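Local coordinates for aerobactin synthase IucA (Klebsiella pneumoniae subsp. pneumoniae, PDB 5JM8), which binds ATP and magnesium and, as an NIS synthetase, probably uses ATP to activate a carboxylate during assembly of the siderophore aerobactin, at residues Leu214-Asp219 with Lys250-Ala255; Leu432-Met435 with Pro440-Leu443; Glu519-Val524 with Tyr532-Pro537. All coordinates share one frame; numbering follows the deposited sequence.

Interaction 1: residues Leu214-Asp219 with Lys250-Ala255; sequences LNELSD and KDLGEA
E216, at the end of a short 3-10 segment, reaches across to K250 and L252 on strand 249-255, and its side chain can be read as a worked example of an amphipathic contact: carbon meets carbon near the root, charge meets charge at the tip. Its CB lies 4.0 Å from CD1 of L252. One carbon further out, CG approaches both methyls of L252, with CG of E216 3.7 Å from CD2 of that leucine. The chain then bends (chi2 -65°), turning the carboxylate toward K250. CD of E216 is 3.7 Å from NZ of K250, and OE2 of E216 makes the salt bridge, 3.0 Å from that NZ. The ammonium comes down on OE2 from above the carboxylate plane, 52° out of it, while OE1 of E216 stays 4.0 Å from K250 NZ, so one oxygen carries the bond.

K250 reaches this point fully extended, its CG trans to the backbone N (chi1 179°), and its chain crosses that of E216 at about a right angle. L252 sits at a classic beta bulge, where L252 and G253 both face W181 on the central strand of a three-stranded antiparallel sheet; OD1 of D251 accepts from the N of G253 in an Asx turn. L223, on the strand at the other edge of that sheet, also touches E216 and L252. L217 and D219 meet a second subunit. A salt bridge through one oxygen, met above its plane and formed at the surface, is probably of modest strength, with the leucine packing adding an apolar share.

Interaction 2: residues Leu432-Met435 with Pro440-Leu443; sequences LVQM and PVGL
Q434 pairs with G442 in a beta hairpin whose strands, 431-435 and 440-445, form the middle of a four-stranded mixed sheet; a classic beta bulge interrupts the pairing, with V441 and G442 both facing Q434. The axes of the short strand segments approach to 4.5 Å and run at 138° to each other.

The backbone bonds show how a bulge keeps a ladder together. Q434 N donates to G442 O, the donor standing above the carbonyl plane. On the return side Q434 O accepts twice: V441 N lies 2.7 Å from Q434 O, nearly in line with the carbonyl, whereas G442 N makes a weak bond to the same oxygen. Beyond the bulge, M435 and P440 form a non-hydrogen-bonded pair, a place where the proline's lack of an N-H costs the pairing nothing.

Apolar contact lies to the side of V433. With its CG1 trans to the backbone N (chi1 179°), this valine lays that methyl beside the proline, CG1 of V433 coming 3.8 Å from CB of P440, and the two side chains point the same way. P440 and M435 also meet W401 of helix 394-420, and L432 lies about 8 Å from the bound ATP, measured from its side chain, so the hairpin borders the nucleotide region.

A van der Waals contact of methyl with backbone oxygen stands apart: CD1 of L443 comes within 3.5 Å of L432 O.

On the face of Q434 the contact is polar. The glutamine runs extended over the glycine, its OE1 3.4 Å from CA of G442, and the lack of a side chain at G442 makes room for it. L436 of a third subunit packs against Q434 and V441. A single water links the strands here, donating to OE1 of Q434 and to V441 O, at 3.0 and 2.9 Å respectively.

Interaction 3: residues Glu519-Val524 with Tyr532-Pro537; sequences EMRDQV and YVLENP
R521 and L534 face each other from the last turns of two successive helices, 506-521 and 528-535, with backbones well separated: their CA atoms, 9.5 Å apart, are the nearest pair between 519-524 and 532-537. Only side chains bridge such a gap, and the example shows how an arginine can serve an apolar and a charged neighbour at once.

The R521 chain leaves its helix with CG trans to the backbone N (chi1 175°) and turns at chi3 (54°), which brings the guanidinium over the end of L534. One face of this flat group receives the CD1 methyl of L534, which stands 3.6 Å above the plane and is displaced toward the rim; it lies 3.7 Å from NH1 of R521 and 3.8 Å from CZ. E535 comes instead at the edge, its CD close to the guanidinium plane. NH1 of R521 and OE2 of E535 are 3.7 Å apart, a long salt bridge with the carboxylate turned 90° to the guanidinium. That perpendicular setting brings one oxygen near NH1 rather than both oxygens alongside two nitrogens, so the attraction is probably weak.

The contact is therefore a methyl packed on a guanidinium face, with a loose ion pair at its rim. R521 also rests on L530 and N531 earlier in helix 528-535, while L534 packs back on R514 and L517 of helix 506-521. The preceding residue, V533, packs onto P483 and L487 of helix 475-500, and past the helix end P537 bonds through its backbone to N569, just beyond strand 566-568.

Taken together, the three contacts illustrate how chemistry follows location. Interaction 2 is buried, its centre about 17 Å from that of the chain, and relies on backbone bonding between neighbouring strands. Interaction 1, a surface contact, and interaction 3, partly buried, lie farther out on opposite sides of the chain's centre, their own centres 55 Å apart; each joins elements through a few side chains, mixing a leucine with an ion pair, close in the first and long in the second. Interaction 1 ties a loop to a sheet edge, interaction 3 one helix to the next. Interactions 2 and 3, their nearest atoms about 11 Å apart, hold different elements. Interactions 1 and 2 have neighbouring subunits beside them.

Interaction 1: residues Leu214-Asp219 with Lys250-Ala255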
loop_
_atom_site.group_PDB
_atom_site.type_symbol
_atom_site.label_atom_id
_atom_site.label_comp_id
_atom_site.label_asym_id
_atom_site.label_seq_id
_atom_site.Cartn_x
_atom_site.Cartn_y
_atom_site.Cartn_z
ATOM N N LEU A 214 0.079 27.579 -5.776
ATOM C CA LEU A 214 0.576 28.408 -4.692
ATOM C C LEU A 214 1.380 29.590 -5.224
ATOM O O LEU A 214 1.682 30.520 -4.481
ATOM C CB LEU A 214 1.423 27.576 -3.730
ATOM C CG LEU A 214 0.632 26.617 -2.832
ATOM C CD1 LEU A 214 1.572 25.735 -2.031
ATOM C CD2 LEU A 214 -0.304 27.379 -1.899
ATOM N N ASN A 215 1.709 29.568 -6.513
ATOM C CA ASN A 215 2.382 30.705 -7.136
ATOM C C ASN A 215 1.453 31.916 -7.234
ATOM O O ASN A 215 1.871 32.997 -7.652
ATOM C CB ASN A 215 2.914 30.338 -8.529
ATOM C CG ASN A 215 1.835 29.803 -9.457
ATOM O OD1 ASN A 215 0.644 29.912 -9.178
ATOM N ND2 ASN A 215 2.256 29.223 -10.572
ATOM N N GLU A 216 0.197 31.719 -6.840
ATOM C CA GLU A 216 -0.807 32.776 -6.840
ATOM C C GLU A 216 -1.218 33.181 -5.426
ATOM O O GLU A 216 -2.149 33.966 -5.250
ATOM C CB GLU A 216 -2.043 32.325 -7.620
ATOM C CG GLU A 216 -1.820 32.200 -9.114
ATOM C CD GLU A 216 -1.511 33.530 -9.774
ATOM O OE1 GLU A 216 -1.841 34.581 -9.183
ATOM O OE2 GLU A 216 -0.939 33.521 -10.885
ATOM N N LEU A 217 -0.527 32.650 -4.422
ATOM C CA LEU A 217 -0.862 32.937 -3.031
ATOM C C LEU A 217 -0.024 34.087 -2.484
ATOM O O LEU A 217 1.205 34.066 -2.560
ATOM C CB LEU A 217 -0.667 31.686 -2.168
ATOM C CG LEU A 217 -1.063 31.804 -0.692
ATOM C CD1 LEU A 217 -2.558 32.049 -0.540
ATOM C CD2 LEU A 217 -0.647 30.561 0.076
ATOM N N SER A 218 -0.696 35.096 -1.939
ATOM C CA SER A 218 -0.011 36.225 -1.322
ATOM C C SER A 218 -0.807 36.753 -0.137
ATOM O O SER A 218 -1.874 36.230 0.187
ATOM C CB SER A 218 0.217 37.340 -2.343
ATOM O OG SER A 218 -0.968 38.081 -2.565
ATOM N N ASP A 219 -0.287 37.796 0.504
ATOM C CA ASP A 219 -0.924 38.365 1.685
ATOM C C ASP A 219 -2.338 38.828 1.379
ATOM O O ASP A 219 -3.257 38.600 2.163
ATOM C CB ASP A 219 -0.107 39.540 2.230
ATOM C CG ASP A 219 1.236 39.111 2.787
ATOM O OD1 ASP A 219 1.370 37.937 3.188
ATOM O OD2 ASP A 219 2.160 39.953 2.829
ATOM N N LYS A 250 -9.093 36.354 -10.083
ATOM C CA LYS A 250 -8.435 35.735 -11.224
ATOM C C LYS A 250 -8.861 34.275 -11.316
ATOM O O LYS A 250 -8.791 33.534 -10.337
ATOM C CB LYS A 250 -6.912 35.842 -11.112
ATOM C CG LYS A 250 -6.162 35.200 -12.275
ATOM C CD LYS A 250 -4.657 35.321 -12.117
ATOM C CE LYS A 250 -3.927 34.677 -13.290
ATOM N NZ LYS A 250 -2.447 34.757 -13.147
ATOM N N ASP A 251 -9.308 33.874 -12.499
ATOM C CA ASP A 251 -9.750 32.508 -12.739
ATOM C C ASP A 251 -8.568 31.604 -13.094
ATOM O O ASP A 251 -8.013 31.696 -14.189
ATOM C CB ASP A 251 -10.788 32.492 -13.861
ATOM C CG ASP A 251 -11.418 31.130 -14.060
ATOM O OD1 ASP A 251 -11.013 30.164 -13.380
ATOM O OD2 ASP A 251 -12.327 31.025 -14.910
ATOM N N LEU A 252 -8.202 30.721 -12.168
ATOM C CA LEU A 252 -7.040 29.853 -12.350
ATOM C C LEU A 252 -7.410 28.539 -13.034
ATOM O O LEU A 252 -6.534 27.776 -13.443
ATOM C CB LEU A 252 -6.378 29.567 -10.999
ATOM C CG LEU A 252 -5.874 30.793 -10.230
ATOM C CD1 LEU A 252 -5.274 30.382 -8.894
ATOM C CD2 LEU A 252 -4.854 31.572 -11.047
ATOM N N GLY A 253 -8.706 28.276 -13.156
ATOM C CA GLY A 253 -9.176 27.061 -13.795
ATOM C C GLY A 253 -9.189 25.871 -12.855
ATOM O O GLY A 253 -9.095 26.027 -11.634
ATOM N N GLU A 254 -9.308 24.677 -13.430
ATOM C CA GLU A 254 -9.294 23.443 -12.652
ATOM C C GLU A 254 -7.869 22.979 -12.387
ATOM O O GLU A 254 -6.993 23.129 -13.238
ATOM C CB GLU A 254 -10.065 22.343 -13.380
ATOM C CG GLU A 254 -11.520 22.674 -13.634
ATOM C CD GLU A 254 -12.232 21.588 -14.413
ATOM O OE1 GLU A 254 -11.571 20.597 -14.794
ATOM O OE2 GLU A 254 -13.451 21.726 -14.644
ATOM N N ALA A 255 -7.646 22.407 -11.207
ATOM C CA ALA A 255 -6.317 21.946 -10.828
ATOM C C ALA A 255 -6.347 21.099 -9.566
ATOM O O ALA A 255 -7.222 21.261 -8.714
ATOM C CB ALA A 255 -5.386 23.135 -10.626
#

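Interaction 2: residues Leu432-Met435 with Pro440-Leu443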
loop_
_atom_site.group_PDB
_atom_site.type_symbol
_atom_site.label_atom_id
_atom_site.label_comp_id
_atom_site.label_asym_id
_atom_site.label_seq_id
_atom_site.Cartn_x
_atom_site.Cartn_y
_atom_site.Cartn_z
ATOM N N LEU A 432 -22.682 7.165 9.116
ATOM C CA LEU A 432 -21.555 6.368 8.651
ATOM C C LEU A 432 -21.290 5.266 9.669
ATOM O O LEU A 432 -20.984 5.534 10.832
ATOM C CB LEU A 432 -20.313 7.234 8.448
ATOM C CG LEU A 432 -20.497 8.453 7.539
ATOM C CD1 LEU A 432 -19.246 9.321 7.527
ATOM C CD2 LEU A 432 -20.860 8.021 6.126
ATOM N N VAL A 433 -21.431 4.022 9.226
ATOM C CA VAL A 433 -21.243 2.870 10.098
ATOM C C VAL A 433 -19.800 2.401 10.026
ATOM O O VAL A 433 -19.378 1.805 9.037
ATOM C CB VAL A 433 -22.190 1.710 9.723
ATOM C CG1 VAL A 433 -21.960 0.507 10.627
ATOM C CG2 VAL A 433 -23.635 2.165 9.818
ATOM N N GLN A 434 -19.045 2.688 11.080
ATOM C CA GLN A 434 -17.661 2.258 11.166
ATOM C C GLN A 434 -17.616 0.771 11.470
ATOM O O GLN A 434 -17.929 0.352 12.585
ATOM C CB GLN A 434 -16.918 3.044 12.245
ATOM C CG GLN A 434 -15.420 2.768 12.298
ATOM C CD GLN A 434 -14.755 3.377 13.519
ATOM O OE1 GLN A 434 -15.408 3.649 14.528
ATOM N NE2 GLN A 434 -13.450 3.596 13.429
ATOM N N MET A 435 -17.235 -0.022 10.476
ATOM C CA MET A 435 -17.166 -1.469 10.636
ATOM C C MET A 435 -15.732 -1.972 10.698
ATOM O O MET A 435 -14.808 -1.324 10.211
ATOM C CB MET A 435 -17.894 -2.173 9.492
ATOM C CG MET A 435 -19.403 -2.105 9.567
ATOM S SD MET A 435 -20.154 -2.914 8.148
ATOM C CE MET A 435 -19.979 -1.633 6.914
ATOM N N PRO A 440 -20.430 -3.607 12.970
ATOM C CA PRO A 440 -20.350 -2.218 13.440
ATOM C C PRO A 440 -19.558 -2.091 14.740
ATOM O O PRO A 440 -19.892 -2.748 15.727
ATOM C CB PRO A 440 -21.818 -1.828 13.657
ATOM C CG PRO A 440 -22.605 -2.795 12.850
ATOM C CD PRO A 440 -21.825 -4.070 12.870
ATOM N N VAL A 441 -18.521 -1.257 14.733
ATOM C CA VAL A 441 -17.703 -1.031 15.922
ATOM C C VAL A 441 -17.661 0.448 16.293
ATOM O O VAL A 441 -16.968 0.840 17.233
ATOM C CB VAL A 441 -16.259 -1.544 15.720
ATOM C CG1 VAL A 441 -16.257 -3.046 15.513
ATOM C CG2 VAL A 441 -15.599 -0.847 14.543
ATOM N N GLY A 442 -18.400 1.269 15.555
ATOM C CA GLY A 442 -18.446 2.692 15.834
ATOM C C GLY A 442 -19.355 3.464 14.899
ATOM O O GLY A 442 -19.883 2.911 13.933
ATOM N N LEU A 443 -19.529 4.750 15.196
ATOM C CA LEU A 443 -20.394 5.630 14.416
ATOM C C LEU A 443 -19.689 6.938 14.088
ATOM O O LEU A 443 -18.973 7.497 14.919
ATOM C CB LEU A 443 -21.695 5.918 15.175
ATOM C CG LEU A 443 -22.582 7.047 14.630
ATOM C CD1 LEU A 443 -23.170 6.670 13.277
ATOM C CD2 LEU A 443 -23.689 7.412 15.610
HETATM O O HOH W 1 -14.406 2.123 16.946
#

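Interaction 3: residues Glu519-Val524 with Tyr532-Pro537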
loop_
_atom_site.group_PDB
_atom_site.type_symbol
_atom_site.label_atom_id
_atom_site.label_comp_id
_atom_site.label_asym_id
_atom_site.label_seq_id
_atom_site.Cartn_x
_atom_site.Cartn_y
_atom_site.Cartn_z
ATOM N N GLU A 519 -33.845 -1.092 27.214
ATOM C CA GLU A 519 -32.725 -1.087 28.147
ATOM C C GLU A 519 -32.178 0.327 28.278
ATOM O O GLU A 519 -31.900 0.804 29.379
ATOM C CB GLU A 519 -31.612 -2.030 27.683
ATOM C CG GLU A 519 -31.962 -3.509 27.745
ATOM C CD GLU A 519 -30.832 -4.394 27.247
ATOM O OE1 GLU A 519 -29.751 -3.858 26.917
ATOM O OE2 GLU A 519 -31.025 -5.626 27.182
ATOM N N MET A 520 -32.035 0.990 27.135
ATOM C CA MET A 520 -31.428 2.315 27.073
ATOM C C MET A 520 -32.262 3.367 27.793
ATOM O O MET A 520 -31.720 4.227 28.489
ATOM C CB MET A 520 -31.231 2.734 25.615
ATOM C CG MET A 520 -30.126 1.983 24.884
ATOM S SD MET A 520 -30.143 2.245 23.093
ATOM C CE MET A 520 -30.423 4.014 23.017
ATOM N N ARG A 521 -33.577 3.300 27.611
ATOM C CA ARG A 521 -34.498 4.254 28.223
ATOM C C ARG A 521 -34.336 4.303 29.738
ATOM O O ARG A 521 -34.503 5.355 30.355
ATOM C CB ARG A 521 -35.941 3.893 27.867
ATOM C CG ARG A 521 -37.001 4.763 28.545
ATOM C CD ARG A 521 -38.395 4.211 28.319
ATOM N NE ARG A 521 -38.490 2.813 28.722
ATOM C CZ ARG A 521 -39.552 2.043 28.521
ATOM N NH1 ARG A 521 -40.626 2.531 27.914
ATOM N NH2 ARG A 521 -39.536 0.780 28.926
ATOM N N ASP A 522 -34.016 3.158 30.333
ATOM C CA ASP A 522 -33.823 3.069 31.778
ATOM C C ASP A 522 -32.558 3.800 32.244
ATOM O O ASP A 522 -32.419 4.112 33.428
ATOM C CB ASP A 522 -33.758 1.601 32.213
ATOM C CG ASP A 522 -35.075 0.864 32.006
ATOM O OD1 ASP A 522 -36.119 1.529 31.817
ATOM O OD2 ASP A 522 -35.069 -0.386 32.044
ATOM N N GLN A 523 -31.628 4.031 31.322
ATOM C CA GLN A 523 -30.349 4.664 31.651
ATOM C C GLN A 523 -30.210 6.144 31.312
ATOM O O GLN A 523 -29.199 6.760 31.637
ATOM C CB GLN A 523 -29.207 3.894 30.981
ATOM C CG GLN A 523 -28.959 2.515 31.562
ATOM C CD GLN A 523 -28.405 2.571 32.970
ATOM O OE1 GLN A 523 -27.225 2.848 33.173
ATOM N NE2 GLN A 523 -29.260 2.308 33.952
ATOM N N VAL A 524 -31.212 6.713 30.659
ATOM C CA VAL A 524 -31.156 8.126 30.283
ATOM C C VAL A 524 -31.931 9.007 31.259
ATOM O O VAL A 524 -32.765 8.525 32.026
ATOM C CB VAL A 524 -31.704 8.360 28.859
ATOM C CG1 VAL A 524 -30.852 7.622 27.841
ATOM C CG2 VAL A 524 -33.161 7.931 28.754
ATOM N N TYR A 532 -41.897 7.782 23.657
ATOM C CA TYR A 532 -42.668 8.003 22.437
ATOM C C TYR A 532 -42.454 6.878 21.433
ATOM O O TYR A 532 -43.410 6.301 20.915
ATOM C CB TYR A 532 -42.281 9.345 21.811
ATOM C CG TYR A 532 -43.093 9.736 20.595
ATOM C CD1 TYR A 532 -44.368 10.267 20.731
ATOM C CD2 TYR A 532 -42.578 9.592 19.311
ATOM C CE1 TYR A 532 -45.112 10.636 19.622
ATOM C CE2 TYR A 532 -43.316 9.957 18.199
ATOM C CZ TYR A 532 -44.580 10.479 18.361
ATOM O OH TYR A 532 -45.313 10.844 17.258
ATOM N N VAL A 533 -41.188 6.573 21.173
ATOM C CA VAL A 533 -40.810 5.506 20.256
ATOM C C VAL A 533 -41.455 4.175 20.627
ATOM O O VAL A 533 -42.032 3.499 19.782
ATOM C CB VAL A 533 -39.273 5.319 20.229
ATOM C CG1 VAL A 533 -38.888 4.028 19.505
ATOM C CG2 VAL A 533 -38.602 6.523 19.584
ATOM N N LEU A 534 -41.348 3.804 21.898
ATOM C CA LEU A 534 -41.742 2.474 22.346
ATOM C C LEU A 534 -43.236 2.312 22.619
ATOM O O LEU A 534 -43.747 1.190 22.614
ATOM C CB LEU A 534 -40.974 2.118 23.617
ATOM C CG LEU A 534 -39.480 1.860 23.446
ATOM C CD1 LEU A 534 -38.784 1.936 24.785
ATOM C CD2 LEU A 534 -39.253 0.506 22.804
ATOM N N GLU A 535 -43.931 3.422 22.856
ATOM C CA GLU A 535 -45.255 3.363 23.469
ATOM C C GLU A 535 -46.341 4.156 22.739
ATOM O O GLU A 535 -47.515 3.801 22.818
ATOM C CB GLU A 535 -45.155 3.844 24.919
ATOM C CG GLU A 535 -43.987 3.221 25.675
ATOM C CD GLU A 535 -44.358 2.741 27.059
ATOM O OE1 GLU A 535 -44.842 3.564 27.863
ATOM O OE2 GLU A 535 -44.173 1.537 27.337
ATOM N N ASN A 536 -45.972 5.228 22.045
ATOM C CA ASN A 536 -46.961 6.006 21.308
ATOM C C ASN A 536 -47.452 5.206 20.103
ATOM O O ASN A 536 -46.643 4.826 19.253
ATOM C CB ASN A 536 -46.381 7.345 20.863
ATOM C CG ASN A 536 -47.453 8.401 20.656
ATOM O OD1 ASN A 536 -48.062 8.875 21.617
ATOM N ND2 ASN A 536 -47.676 8.788 19.403
ATOM N N PRO A 537 -48.773 4.934 20.028
ATOM C CA PRO A 537 -49.298 4.070 18.960
ATOM C C PRO A 537 -48.979 4.557 17.551
ATOM O O PRO A 537 -48.730 3.736 16.669
ATOM C CB PRO A 537 -50.814 4.097 19.200
ATOM C CG PRO A 537 -50.970 4.432 20.627
ATOM C CD PRO A 537 -49.842 5.360 20.951
#